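Side-chain contacts in beta-hexosaminidase (Neisseria gonorrhoeae, PDB 6JTJ), which probably cleaves terminal N-acetylglucosamine from peptide-linked peptidoglycan fragments so that the cell wall can be recycled: residues A49-F54 with K86-E91; L150-S155 with Q363-T368. All blocks are in the same frame, centred on the assembly; numbering follows the deposited sequence.

In the fold
Both contacts lie on the outside of a glycoside hydrolase family 3 barrel, their centres about 20 Å apart. Contact 1 seats the loop after strand 47-49 on helix 82-94; contact 2 sets helix 136-155 against helix 359-367, the last but one in the chain. They meet through Lys86 and Gln363, whose NZ and NE2 are 4.0 Å apart, a packing contact whose Gln363 end is poorly ordered. Neither contact reaches the sugar site: the side chain of Ile51 is about 14 Å from a bound N-acetylglucosamine. Measured from the side chain of Arg113, a predicted substrate-binding residue, those of Phe54 in contact 1 and Glu153 in contact 2 lie about 11 and 12 Å away.

Contact 1: residues A49-F54 with K86-E91; sequences ADIAAF and KTLTAE
Ile51 and Leu88 meet where a loop of the TIM barrel, the one between strand 47-49 and helix 58-64, rests on the barrel helix 82-94. The two side chains reach toward each other tip to tip: CD1 of Ile51 stands 3.5 Å from CD1 of Leu88, closer than usual van der Waals contact, and 3.8 Å from its CD2. The Ile51 methyl is thus set at the end of the leucine fork, touching both prongs. In Leu88, CG lies opposite the backbone N (chi1 176°), an extended setting that carries both methyls off the helix surface toward the loop.

Phe54 takes part differently. Its CB points away from the helix and its side chain packs on Gln80, whereas its carbonyl oxygen faces Leu88, 3.6 Å from CB and 3.7 Å from CD2. The backbones are also nearest here, with the CA atoms of Phe54 and Leu88 6.8 Å apart. The cross-segment evidence is entirely apolar or van der Waals in kind, but polar ties flank it: Glu91 OE2, one helical turn on, forms a salt bridge with Arg55 NE and accepts from Leu56 N. On the loop side, the carbonyl oxygen of Ile51 is bonded by both Arg77 and Asn78, while Ala53 O, itself bonded by Asn78 ND2, lies 4.2 Å from Leu88 CD2.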
loop_
_atom_site.group_PDB
_atom_site.type_symbol
_atom_site.label_atom_id
_atom_site.label_comp_id
_atom_site.label_asym_id
_atom_site.label_seq_id
_atom_site.Cartn_x
_atom_site.Cartn_y
_atom_site.Cartn_z
ATOM N N ALA C 49 -7.483 17.206 12.326
ATOM C CA ALA C 49 -6.098 17.573 12.071
ATOM C C ALA C 49 -5.214 16.586 12.804
ATOM O O ALA C 49 -5.688 15.537 13.214
ATOM C CB ALA C 49 -5.849 19.007 12.514
ATOM N N ASP C 50 -3.936 16.907 12.954
ATOM C CA ASP C 50 -3.032 16.043 13.691
ATOM C C ASP C 50 -1.932 16.876 14.328
ATOM O O ASP C 50 -1.987 18.092 14.311
ATOM C CB ASP C 50 -2.474 14.954 12.773
ATOM C CG ASP C 50 -1.567 15.495 11.703
ATOM O OD1 ASP C 50 -1.311 16.726 11.668
ATOM O OD2 ASP C 50 -1.130 14.672 10.865
ATOM N N ILE C 51 -0.948 16.222 14.909
ATOM C CA ILE C 51 0.073 16.933 15.658
ATOM C C ILE C 51 1.423 16.285 15.421
ATOM O O ILE C 51 1.508 15.148 14.962
ATOM C CB ILE C 51 -0.278 17.039 17.155
ATOM C CG1 ILE C 51 -0.578 15.665 17.745
ATOM C CG2 ILE C 51 -1.493 17.952 17.326
ATOM C CD1 ILE C 51 -0.674 15.666 19.256
ATOM N N ALA C 52 2.479 17.031 15.726
ATOM C CA ALA C 52 3.811 16.681 15.259
ATOM C C ALA C 52 4.466 15.578 16.057
ATOM O O ALA C 52 5.062 14.662 15.481
ATOM C CB ALA C 52 4.690 17.919 15.253
ATOM N N ALA C 53 4.384 15.651 17.375
ATOM C CA ALA C 53 5.207 14.775 18.207
ATOM C C ALA C 53 4.508 14.364 19.497
ATOM O O ALA C 53 3.298 14.103 19.487
ATOM C CB ALA C 53 6.565 15.438 18.470
ATOM N N PHE C 54 5.244 14.292 20.603
ATOM C CA PHE C 54 4.739 13.642 21.812
ATOM C C PHE C 54 3.898 14.546 22.729
ATOM O O PHE C 54 3.085 14.045 23.507
ATOM C CB PHE C 54 5.907 13.053 22.600
ATOM C CG PHE C 54 6.831 12.198 21.770
ATOM C CD1 PHE C 54 6.337 11.115 21.046
ATOM C CD2 PHE C 54 8.189 12.471 21.716
ATOM C CE1 PHE C 54 7.180 10.325 20.282
ATOM C CE2 PHE C 54 9.042 11.680 20.958
ATOM C CZ PHE C 54 8.537 10.607 20.243
ATOM N N LYS C 86 -1.216 9.305 27.517
ATOM C CA LYS C 86 -2.273 9.788 28.409
ATOM C C LYS C 86 -2.175 11.281 28.653
ATOM O O LYS C 86 -3.182 11.972 28.667
ATOM C CB LYS C 86 -2.224 9.053 29.739
ATOM C CG LYS C 86 -2.695 7.617 29.643
ATOM C CD LYS C 86 -2.335 6.832 30.892
ATOM C CE LYS C 86 -3.203 5.601 31.017
ATOM N NZ LYS C 86 -2.637 4.606 31.961
ATOM N N THR C 87 -0.958 11.763 28.854
ATOM C CA THR C 87 -0.720 13.188 29.052
ATOM C C THR C 87 -1.098 13.967 27.796
ATOM O O THR C 87 -1.729 15.021 27.869
ATOM C CB THR C 87 0.768 13.450 29.363
ATOM O OG1 THR C 87 1.203 12.544 30.380
ATOM C CG2 THR C 87 0.984 14.859 29.837
ATOM N N LEU C 88 -0.710 13.425 26.648
ATOM C CA LEU C 88 -1.039 14.035 25.377
ATOM C C LEU C 88 -2.550 14.115 25.154
ATOM O O LEU C 88 -3.061 15.165 24.787
ATOM C CB LEU C 88 -0.372 13.271 24.227
ATOM C CG LEU C 88 -0.709 13.743 22.822
ATOM C CD1 LEU C 88 -0.383 15.219 22.673
ATOM C CD2 LEU C 88 0.042 12.908 21.790
ATOM N N THR C 89 -3.265 13.018 25.363
ATOM C CA THR C 89 -4.700 13.022 25.097
ATOM C C THR C 89 -5.412 13.936 26.085
ATOM O O THR C 89 -6.366 14.617 25.725
ATOM C CB THR C 89 -5.324 11.609 25.100
ATOM O OG1 THR C 89 -5.064 10.947 26.337
ATOM C CG2 THR C 89 -4.752 10.763 23.959
ATOM N N ALA C 90 -4.939 13.950 27.330
ATOM C CA ALA C 90 -5.550 14.785 28.353
ATOM C C ALA C 90 -5.419 16.254 27.982
ATOM O O ALA C 90 -6.401 16.991 28.020
ATOM C CB ALA C 90 -4.926 14.518 29.706
ATOM N N GLU C 91 -4.222 16.675 27.588
ATOM C CA GLU C 91 -4.021 18.072 27.228
ATOM C C GLU C 91 -4.780 18.462 25.955
ATOM O O GLU C 91 -5.210 19.593 25.827
ATOM C CB GLU C 91 -2.526 18.433 27.153
ATOM C CG GLU C 91 -1.760 17.883 25.966
ATOM C CD GLU C 91 -0.292 18.268 25.986
ATOM O OE1 GLU C 91 0.028 19.259 26.653
ATOM O OE2 GLU C 91 0.558 17.592 25.354
#

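Contact 2: residues L150-S155 with Q363-T368; sequences LATELS and QAVMQT
A helix crossing joins the C-terminal end of helix 136-155 to the last turns of helix 359-367, with Thr152 facing Val365 and Met366. The short axes approach to 10.0 Å and their directions differ by 132°, between perpendicular and antiparallel. Thr152 supplies its methyl: with chi1 at -56° the hydroxyl sits beside the backbone N and CG2 is turned anti to that N, 3.8 Å from Val365 CG1 and equally 3.8 Å from Met366 CG. Its hydroxyl is bonded instead to Arg148 O, one turn back in its own helix.

Met366 slides past Thr152 in the reverse direction, and its sulfur comes over the helix backbone, with SD 4.2 Å from Glu153 CA. The Glu153 carboxylate is engaged by Thr119 and Gln375. Phe371 of helix 369-382 also packs on Thr152, Glu153 and Met366, adding a third helix to the apolar patch.

Just beyond the crossing, Thr368 OG1 donates to Val365 O over 2.7 Å, in the carbonyl plane at a C=O...donor angle of 149°. That oxygen also accepts from Thr368 N. Thr368 is the N-cap of helix 369-382, although its bond to Phe371 N is weak. This short turn joins two helices laid against an outer TIM-barrel helix.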
loop_
_atom_site.group_PDB
_atom_site.type_symbol
_atom_site.label_atom_id
_atom_site.label_comp_id
_atom_site.label_asym_id
_atom_site.label_seq_id
_atom_site.Cartn_x
_atom_site.Cartn_y
_atom_site.Cartn_z
ATOM N N LEU C 150 -8.385 -4.527 21.692
ATOM C CA LEU C 150 -7.977 -3.396 20.874
ATOM C C LEU C 150 -8.523 -2.094 21.454
ATOM O O LEU C 150 -7.781 -1.149 21.715
ATOM C CB LEU C 150 -8.504 -3.631 19.450
ATOM C CG LEU C 150 -8.177 -2.680 18.310
ATOM C CD1 LEU C 150 -8.509 -3.407 17.016
ATOM C CD2 LEU C 150 -8.958 -1.373 18.392
ATOM N N ALA C 151 -9.834 -2.065 21.638
ATOM C CA ALA C 151 -10.522 -0.855 22.064
ATOM C C ALA C 151 -10.189 -0.485 23.511
ATOM O O ALA C 151 -9.891 0.674 23.799
ATOM C CB ALA C 151 -12.035 -1.017 21.891
ATOM N N THR C 152 -10.212 -1.467 24.407
ATOM C CA THR C 152 -10.018 -1.186 25.830
ATOM C C THR C 152 -8.651 -0.559 26.099
ATOM O O THR C 152 -8.550 0.418 26.824
ATOM C CB THR C 152 -10.203 -2.440 26.698
ATOM O OG1 THR C 152 -11.494 -3.019 26.461
ATOM C CG2 THR C 152 -10.095 -2.072 28.180
ATOM N N GLU C 153 -7.602 -1.100 25.496
ATOM C CA GLU C 153 -6.273 -0.584 25.745
ATOM C C GLU C 153 -6.158 0.841 25.245
ATOM O O GLU C 153 -5.447 1.657 25.846
ATOM C CB GLU C 153 -5.211 -1.492 25.108
ATOM C CG GLU C 153 -5.143 -2.858 25.765
ATOM C CD GLU C 153 -4.056 -3.770 25.208
ATOM O OE1 GLU C 153 -3.356 -3.408 24.252
ATOM O OE2 GLU C 153 -3.907 -4.887 25.726
ATOM N N LEU C 154 -6.829 1.147 24.132
ATOM C CA LEU C 154 -6.785 2.504 23.605
ATOM C C LEU C 154 -7.636 3.433 24.453
ATOM O O LEU C 154 -7.250 4.574 24.698
ATOM C CB LEU C 154 -7.259 2.552 22.153
ATOM C CG LEU C 154 -6.328 1.982 21.095
ATOM C CD1 LEU C 154 -7.093 1.871 19.786
ATOM C CD2 LEU C 154 -5.096 2.854 20.926
ATOM N N SER C 155 -8.779 2.935 24.907
ATOM C CA SER C 155 -9.671 3.726 25.745
ATOM C C SER C 155 -8.981 4.181 27.038
ATOM O O SER C 155 -9.184 5.296 27.494
ATOM C CB SER C 155 -10.932 2.933 26.073
ATOM O OG SER C 155 -11.673 2.644 24.910
ATOM N N GLN C 363 -9.123 1.655 33.624
ATOM C CA GLN C 363 -7.992 1.160 34.440
ATOM C C GLN C 363 -8.449 0.007 35.373
ATOM O O GLN C 363 -7.771 -1.014 35.520
ATOM C CB GLN C 363 -7.360 2.284 35.245
ATOM C CG GLN C 363 -6.587 3.410 34.489
ATOM C CD GLN C 363 -6.019 4.363 35.533
ATOM O OE1 GLN C 363 -6.594 4.468 36.614
ATOM N NE2 GLN C 363 -4.873 5.006 35.265
ATOM N N ALA C 364 -9.644 0.123 35.935
ATOM C CA ALA C 364 -10.189 -0.966 36.748
ATOM C C ALA C 364 -10.347 -2.260 35.922
ATOM O O ALA C 364 -9.949 -3.358 36.344
ATOM C CB ALA C 364 -11.530 -0.546 37.366
ATOM N N VAL C 365 -11.024 -2.161 34.784
ATOM C CA VAL C 365 -11.320 -3.368 33.974
ATOM C C VAL C 365 -10.019 -4.049 33.506
ATOM O O VAL C 365 -9.940 -5.276 33.425
ATOM C CB VAL C 365 -12.330 -3.108 32.831
ATOM C CG1 VAL C 365 -11.641 -2.411 31.689
ATOM C CG2 VAL C 365 -12.973 -4.411 32.326
ATOM N N MET C 366 -8.980 -3.257 33.267
ATOM C CA MET C 366 -7.715 -3.816 32.787
ATOM C C MET C 366 -6.954 -4.602 33.849
ATOM O O MET C 366 -6.111 -5.426 33.525
ATOM C CB MET C 366 -6.839 -2.725 32.189
ATOM C CG MET C 366 -7.383 -2.277 30.860
ATOM S SD MET C 366 -6.293 -1.239 29.891
ATOM C CE MET C 366 -5.090 -0.331 30.916
ATOM N N GLN C 367 -7.259 -4.350 35.120
ATOM C CA GLN C 367 -6.702 -5.142 36.212
ATOM C C GLN C 367 -7.436 -6.498 36.402
ATOM O O GLN C 367 -6.903 -7.411 37.023
ATOM C CB GLN C 367 -6.655 -4.289 37.497
ATOM C CG GLN C 367 -5.565 -3.211 37.506
ATOM C CD GLN C 367 -4.146 -3.706 37.304
ATOM O OE1 GLN C 367 -3.576 -4.403 38.149
ATOM N NE2 GLN C 367 -3.553 -3.313 36.181
ATOM N N THR C 368 -8.628 -6.661 35.829
ATOM C CA THR C 368 -9.390 -7.896 36.022
ATOM C C THR C 368 -8.728 -9.064 35.323
ATOM O O THR C 368 -8.051 -8.894 34.312
ATOM C CB THR C 368 -10.855 -7.790 35.533
ATOM O OG1 THR C 368 -10.911 -7.681 34.098
ATOM C CG2 THR C 368 -11.550 -6.608 36.212
#